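Esterase LipW (Mycobacterium marinum, PDB 3QH4) is probably an ester-cleaving hydrolase of the alpha/beta hydrolase fold, a mycobacterial enzyme noted for its strict substrate selectivity. Local coordinates at residues A[238-252]-A[263-275]. Sequence-based numbering, arbitrary orientation. Where two conformers were deposited one is given.
Sequences PGRRGQLAGLPATLI and EVLDYAQRLLGAG
The carbonyl O of Arg-241 is gripped end-on by both terminal nitrogens of Arg-270, NH1 at 2.8 Å and NH2 at 2.9 Å. Neither N-H points straight at it (145° and 139°), as expected of a forked grip, yet the oxygen lies close to the guanidinium plane and the donors lie in its carbonyl plane. NH2 adds a weak bond to Gly-242 O, while NE is held by a water that also bonds weakly to Gly-239 O. A bend at chi3 (-56°) turns the group toward this loop, and Leu-244 CD1 sits over the centre of one guanidinium face. The same methyl reaches Arg-270 CB at 3.6 Å and wedges between Tyr-267 and Leu-271. Leu-271 splits its branches, CD2 meeting Leu-244 and Leu-247, CD1 meeting Thr-250 CG2 at 3.9 Å. On the strand, the Ile-252 side chain passes that of Val-264 heading the opposite way, touches Ala-268 and puts CD1 at the edge of the Tyr-267 ring; that tyrosine's OH shares a water with Pro-238 O. Ala-274 CB, within the Schellman motif that ends the helix at Gly-275, packs against the Leu-244 to Ala-245 peptide. Strand 250-255 and helix 261-273 belong to a beta-alpha-beta unit, with Leu-280 of the next strand also touching Ile-252. Apolar strand-to-helix packing thus gives way to a polar patch where one arginine, probably charged, ties Arg-241 and, weakly, Gly-242 to the helix.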
loop_
_atom_site.group_PDB
_atom_site.type_symbol
_atom_site.label_atom_id
_atom_site.label_comp_id
_atom_site.label_asym_id
_atom_site.label_seq_id
_atom_site.Cartn_x
_atom_site.Cartn_y
_atom_site.Cartn_z
ATOM N N PRO A 238 -6.198 -8.161 8.514
ATOM C CA PRO A 238 -7.515 -7.994 7.903
ATOM C C PRO A 238 -8.121 -9.281 7.334
ATOM O O PRO A 238 -9.362 -9.456 7.395
ATOM C CB PRO A 238 -7.261 -6.926 6.810
ATOM C CG PRO A 238 -6.137 -6.124 7.340
ATOM C CD PRO A 238 -5.230 -7.162 8.014
ATOM N N GLY A 239 -7.288 -10.208 6.833
ATOM C CA GLY A 239 -7.793 -11.408 6.236
ATOM C C GLY A 239 -8.447 -12.330 7.253
ATOM O O GLY A 239 -9.223 -13.213 6.874
ATOM N N ARG A 240 -8.163 -12.118 8.539
ATOM C CA ARG A 240 -8.867 -12.898 9.580
ATOM C C ARG A 240 -10.274 -12.382 9.958
ATOM O O ARG A 240 -11.001 -13.060 10.726
ATOM C CB ARG A 240 -8.001 -13.033 10.849
ATOM C CG ARG A 240 -6.810 -13.980 10.667
ATOM C CD ARG A 240 -5.987 -13.957 11.951
ATOM N NE ARG A 240 -4.815 -14.838 11.932
ATOM C CZ ARG A 240 -4.765 -16.072 12.441
ATOM N NH1 ARG A 240 -5.853 -16.661 12.910
ATOM N NH2 ARG A 240 -3.616 -16.741 12.456
ATOM N N ARG A 241 -10.674 -11.218 9.442
ATOM C CA ARG A 241 -12.022 -10.682 9.719
ATOM C C ARG A 241 -13.071 -11.596 9.086
ATOM O O ARG A 241 -12.993 -11.901 7.892
ATOM C CB ARG A 241 -12.186 -9.246 9.193
ATOM C CG ARG A 241 -13.563 -8.659 9.532
ATOM C CD ARG A 241 -13.587 -7.159 9.361
ATOM N NE ARG A 241 -12.520 -6.503 10.128
ATOM C CZ ARG A 241 -12.446 -6.440 11.466
ATOM N NH1 ARG A 241 -13.391 -6.960 12.235
ATOM N NH2 ARG A 241 -11.435 -5.799 12.034
ATOM N N GLY A 242 -14.017 -12.052 9.906
ATOM C CA GLY A 242 -15.045 -12.981 9.466
ATOM C C GLY A 242 -16.073 -12.306 8.580
ATOM O O GLY A 242 -16.350 -12.771 7.469
ATOM N N GLN A 243 -16.604 -11.186 9.057
ATOM C CA GLN A 243 -17.707 -10.490 8.345
ATOM C C GLN A 243 -17.209 -9.277 7.590
ATOM O O GLN A 243 -16.744 -8.304 8.187
ATOM C CB GLN A 243 -18.776 -10.048 9.361
ATOM C CG GLN A 243 -19.922 -9.243 8.740
ATOM C CD GLN A 243 -20.687 -10.039 7.692
ATOM O OE1 GLN A 243 -20.324 -10.052 6.517
ATOM N NE2 GLN A 243 -21.720 -10.758 8.129
ATOM N N LEU A 244 -17.303 -9.331 6.261
ATOM C CA LEU A 244 -16.824 -8.231 5.419
ATOM C C LEU A 244 -17.945 -7.336 4.883
ATOM O O LEU A 244 -17.670 -6.390 4.141
ATOM C CB LEU A 244 -16.005 -8.790 4.254
ATOM C CG LEU A 244 -14.782 -9.646 4.634
ATOM C CD1 LEU A 244 -14.005 -10.010 3.375
ATOM C CD2 LEU A 244 -13.869 -8.922 5.649
ATOM N N ALA A 245 -19.193 -7.636 5.243
ATOM C CA ALA A 245 -20.307 -6.836 4.726
ATOM C C ALA A 245 -20.163 -5.395 5.156
ATOM O O ALA A 245 -19.769 -5.102 6.294
ATOM C CB ALA A 245 -21.659 -7.393 5.168
ATOM N N GLY A 246 -20.469 -4.483 4.237
ATOM C CA GLY A 246 -20.467 -3.065 4.568
ATOM C C GLY A 246 -19.149 -2.335 4.372
ATOM O O GLY A 246 -19.093 -1.100 4.539
ATOM N N LEU A 247 -18.092 -3.072 4.039
ATOM C CA LEU A 247 -16.833 -2.421 3.661
ATOM C C LEU A 247 -17.004 -1.632 2.358
ATOM O O LEU A 247 -17.908 -1.943 1.557
ATOM C CB LEU A 247 -15.707 -3.450 3.531
ATOM C CG LEU A 247 -15.313 -4.103 4.860
ATOM C CD1 LEU A 247 -14.279 -5.216 4.626
ATOM C CD2 LEU A 247 -14.735 -3.068 5.871
ATOM N N PRO A 248 -16.171 -0.587 2.156
ATOM C CA PRO A 248 -16.269 0.239 0.953
ATOM C C PRO A 248 -15.953 -0.551 -0.313
ATOM O O PRO A 248 -15.162 -1.509 -0.270
ATOM C CB PRO A 248 -15.214 1.337 1.149
ATOM C CG PRO A 248 -14.550 1.068 2.438
ATOM C CD PRO A 248 -15.107 -0.146 3.077
ATOM N N ALA A 249 -16.585 -0.133 -1.409
ATOM C CA ALA A 249 -16.210 -0.574 -2.747
ATOM C C ALA A 249 -14.687 -0.619 -2.898
ATOM O O ALA A 249 -13.969 0.239 -2.369
ATOM C CB ALA A 249 -16.818 0.340 -3.768
ATOM N N THR A 250 -14.207 -1.642 -3.596
ATOM C CA THR A 250 -12.786 -2.007 -3.562
ATOM C C THR A 250 -12.211 -2.204 -4.967
ATOM O O THR A 250 -12.921 -2.725 -5.851
ATOM C CB THR A 250 -12.642 -3.331 -2.772
ATOM O OG1 THR A 250 -13.074 -3.109 -1.423
ATOM C CG2 THR A 250 -11.169 -3.855 -2.745
ATOM N N LEU A 251 -10.958 -1.758 -5.164
ATOM C CA LEU A 251 -10.111 -2.226 -6.269
ATOM C C LEU A 251 -8.982 -2.972 -5.603
ATOM O O LEU A 251 -8.303 -2.423 -4.729
ATOM C CB LEU A 251 -9.538 -1.080 -7.102
ATOM C CG LEU A 251 -8.459 -1.541 -8.092
ATOM C CD1 LEU A 251 -9.045 -2.445 -9.234
ATOM C CD2 LEU A 251 -7.767 -0.298 -8.700
ATOM N N ILE A 252 -8.783 -4.223 -6.014
ATOM C CA ILE A 252 -7.697 -5.024 -5.446
ATOM C C ILE A 252 -6.901 -5.667 -6.573
ATOM O O ILE A 252 -7.474 -6.306 -7.467
ATOM C CB ILE A 252 -8.260 -6.029 -4.383
ATOM C CG1 ILE A 252 -7.130 -6.862 -3.761
ATOM C CG2 ILE A 252 -9.329 -6.972 -4.978
ATOM C CD1 ILE A 252 -7.612 -7.740 -2.540
ATOM N N GLU A 263 -3.818 -15.010 -0.954
ATOM C CA GLU A 263 -4.633 -14.308 0.070
ATOM C C GLU A 263 -5.422 -13.161 -0.577
ATOM O O GLU A 263 -6.518 -12.840 -0.154
ATOM C CB GLU A 263 -3.777 -13.875 1.262
ATOM C CG GLU A 263 -2.759 -12.784 0.989
ATOM C CD GLU A 263 -1.589 -12.889 1.940
ATOM O OE1 GLU A 263 -1.400 -11.942 2.724
ATOM O OE2 GLU A 263 -0.895 -13.941 1.925
ATOM N N VAL A 264 -4.868 -12.594 -1.651
ATOM C CA VAL A 264 -5.583 -11.575 -2.418
ATOM C C VAL A 264 -6.840 -12.174 -3.041
ATOM O O VAL A 264 -7.927 -11.623 -2.909
ATOM C CB VAL A 264 -4.690 -10.951 -3.513
ATOM C CG1 VAL A 264 -5.551 -10.204 -4.555
ATOM C CG2 VAL A 264 -3.723 -10.002 -2.883
ATOM N N LEU A 265 -6.680 -13.304 -3.716
ATOM C CA LEU A 265 -7.821 -13.974 -4.311
ATOM C C LEU A 265 -8.874 -14.391 -3.261
ATOM O O LEU A 265 -10.071 -14.232 -3.499
ATOM C CB LEU A 265 -7.347 -15.183 -5.122
ATOM C CG LEU A 265 -6.546 -14.867 -6.378
ATOM C CD1 LEU A 265 -5.942 -16.158 -6.962
ATOM C CD2 LEU A 265 -7.459 -14.164 -7.423
ATOM N N ASP A 266 -8.438 -14.960 -2.128
ATOM C CA ASP A 266 -9.354 -15.357 -1.047
ATOM C C ASP A 266 -10.152 -14.133 -0.563
ATOM O O ASP A 266 -11.370 -14.187 -0.374
ATOM C CB ASP A 266 -8.568 -15.960 0.138
ATOM C CG ASP A 266 -7.893 -17.321 -0.180
ATOM O OD1 ASP A 266 -8.291 -18.035 -1.122
ATOM O OD2 ASP A 266 -6.945 -17.694 0.567
ATOM N N TYR A 267 -9.449 -13.022 -0.358
ATOM C CA TYR A 267 -10.077 -11.813 0.203
ATOM C C TYR A 267 -11.077 -11.243 -0.801
ATOM O O TYR A 267 -12.185 -10.849 -0.431
ATOM C CB TYR A 267 -9.010 -10.762 0.529
ATOM C CG TYR A 267 -9.458 -9.659 1.486
ATOM C CD1 TYR A 267 -9.793 -9.954 2.821
ATOM C CD2 TYR A 267 -9.557 -8.346 1.064
ATOM C CE1 TYR A 267 -10.206 -8.932 3.709
ATOM C CE2 TYR A 267 -9.974 -7.328 1.935
ATOM C CZ TYR A 267 -10.270 -7.634 3.261
ATOM O OH TYR A 267 -10.659 -6.619 4.117
ATOM N N ALA A 268 -10.673 -11.190 -2.065
ATOM C CA ALA A 268 -11.585 -10.709 -3.112
ATOM C C ALA A 268 -12.874 -11.547 -3.170
ATOM O O ALA A 268 -13.994 -11.000 -3.260
ATOM C CB ALA A 268 -10.860 -10.698 -4.476
ATOM N N GLN A 269 -12.745 -12.875 -3.080
ATOM C CA GLN A 269 -13.940 -13.711 -3.189
ATOM C C GLN A 269 -14.843 -13.442 -1.973
ATOM O O GLN A 269 -16.060 -13.350 -2.113
ATOM C CB GLN A 269 -13.542 -15.189 -3.259
ATOM C CG GLN A 269 -14.700 -16.133 -3.025
ATOM C CD GLN A 269 -15.617 -16.226 -4.207
ATOM O OE1 GLN A 269 -16.673 -15.532 -4.273
ATOM N NE2 GLN A 269 -15.251 -17.077 -5.159
ATOM N N ARG A 270 -14.236 -13.266 -0.803
ATOM C CA ARG A 270 -15.025 -12.991 0.398
ATOM C C ARG A 270 -15.690 -11.621 0.346
ATOM O O ARG A 270 -16.834 -11.485 0.766
ATOM C CB ARG A 270 -14.161 -13.173 1.647
ATOM C CG ARG A 270 -13.736 -14.623 1.786
ATOM C CD ARG A 270 -13.479 -14.997 3.249
ATOM N NE ARG A 270 -12.500 -14.126 3.890
ATOM C CZ ARG A 270 -12.737 -13.398 4.983
ATOM N NH1 ARG A 270 -11.763 -12.667 5.488
ATOM N NH2 ARG A 270 -13.931 -13.417 5.591
ATOM N N LEU A 271 -14.988 -10.616 -0.180
ATOM C CA LEU A 271 -15.608 -9.295 -0.367
ATOM C C LEU A 271 -16.840 -9.416 -1.267
ATOM O O LEU A 271 -17.929 -8.946 -0.924
ATOM C CB LEU A 271 -14.619 -8.301 -0.970
ATOM C CG LEU A 271 -13.498 -7.785 -0.043
ATOM C CD1 LEU A 271 -12.480 -6.991 -0.893
ATOM C CD2 LEU A 271 -14.089 -6.886 1.077
ATOM N N LEU A 272 -16.652 -10.069 -2.405
ATOM C CA LEU A 272 -17.754 -10.291 -3.342
ATOM C C LEU A 272 -18.908 -11.051 -2.682
ATOM O O LEU A 272 -20.086 -10.689 -2.850
ATOM C CB LEU A 272 -17.222 -11.023 -4.580
ATOM C CG LEU A 272 -16.318 -10.114 -5.403
ATOM C CD1 LEU A 272 -15.444 -10.972 -6.367
ATOM C CD2 LEU A 272 -17.149 -9.079 -6.192
ATOM N N GLY A 273 -18.573 -12.118 -1.953
ATOM C CA GLY A 273 -19.594 -12.918 -1.246
ATOM C C GLY A 273 -20.391 -12.091 -0.234
ATOM O O GLY A 273 -21.577 -12.346 -0.003
ATOM N N ALA A 274 -19.747 -11.091 0.336
ATOM C CA ALA A 274 -20.356 -10.221 1.341
ATOM C C ALA A 274 -21.116 -9.051 0.706
ATOM O O ALA A 274 -21.647 -8.184 1.410
ATOM C CB ALA A 274 -19.270 -9.696 2.315
ATOM N N GLY A 275 -21.139 -9.003 -0.625
ATOM C CA GLY A 275 -21.905 -7.978 -1.330
ATOM C C GLY A 275 -21.146 -6.670 -1.534
ATOM O O GLY A 275 -21.745 -5.660 -1.933
HETATM O O HOH W 1 -10.898 -7.453 6.471
HETATM O O HOH W 2 -9.711 -13.628 3.621
HETATM O O HOH W 3 -21.750 -5.318 1.708
#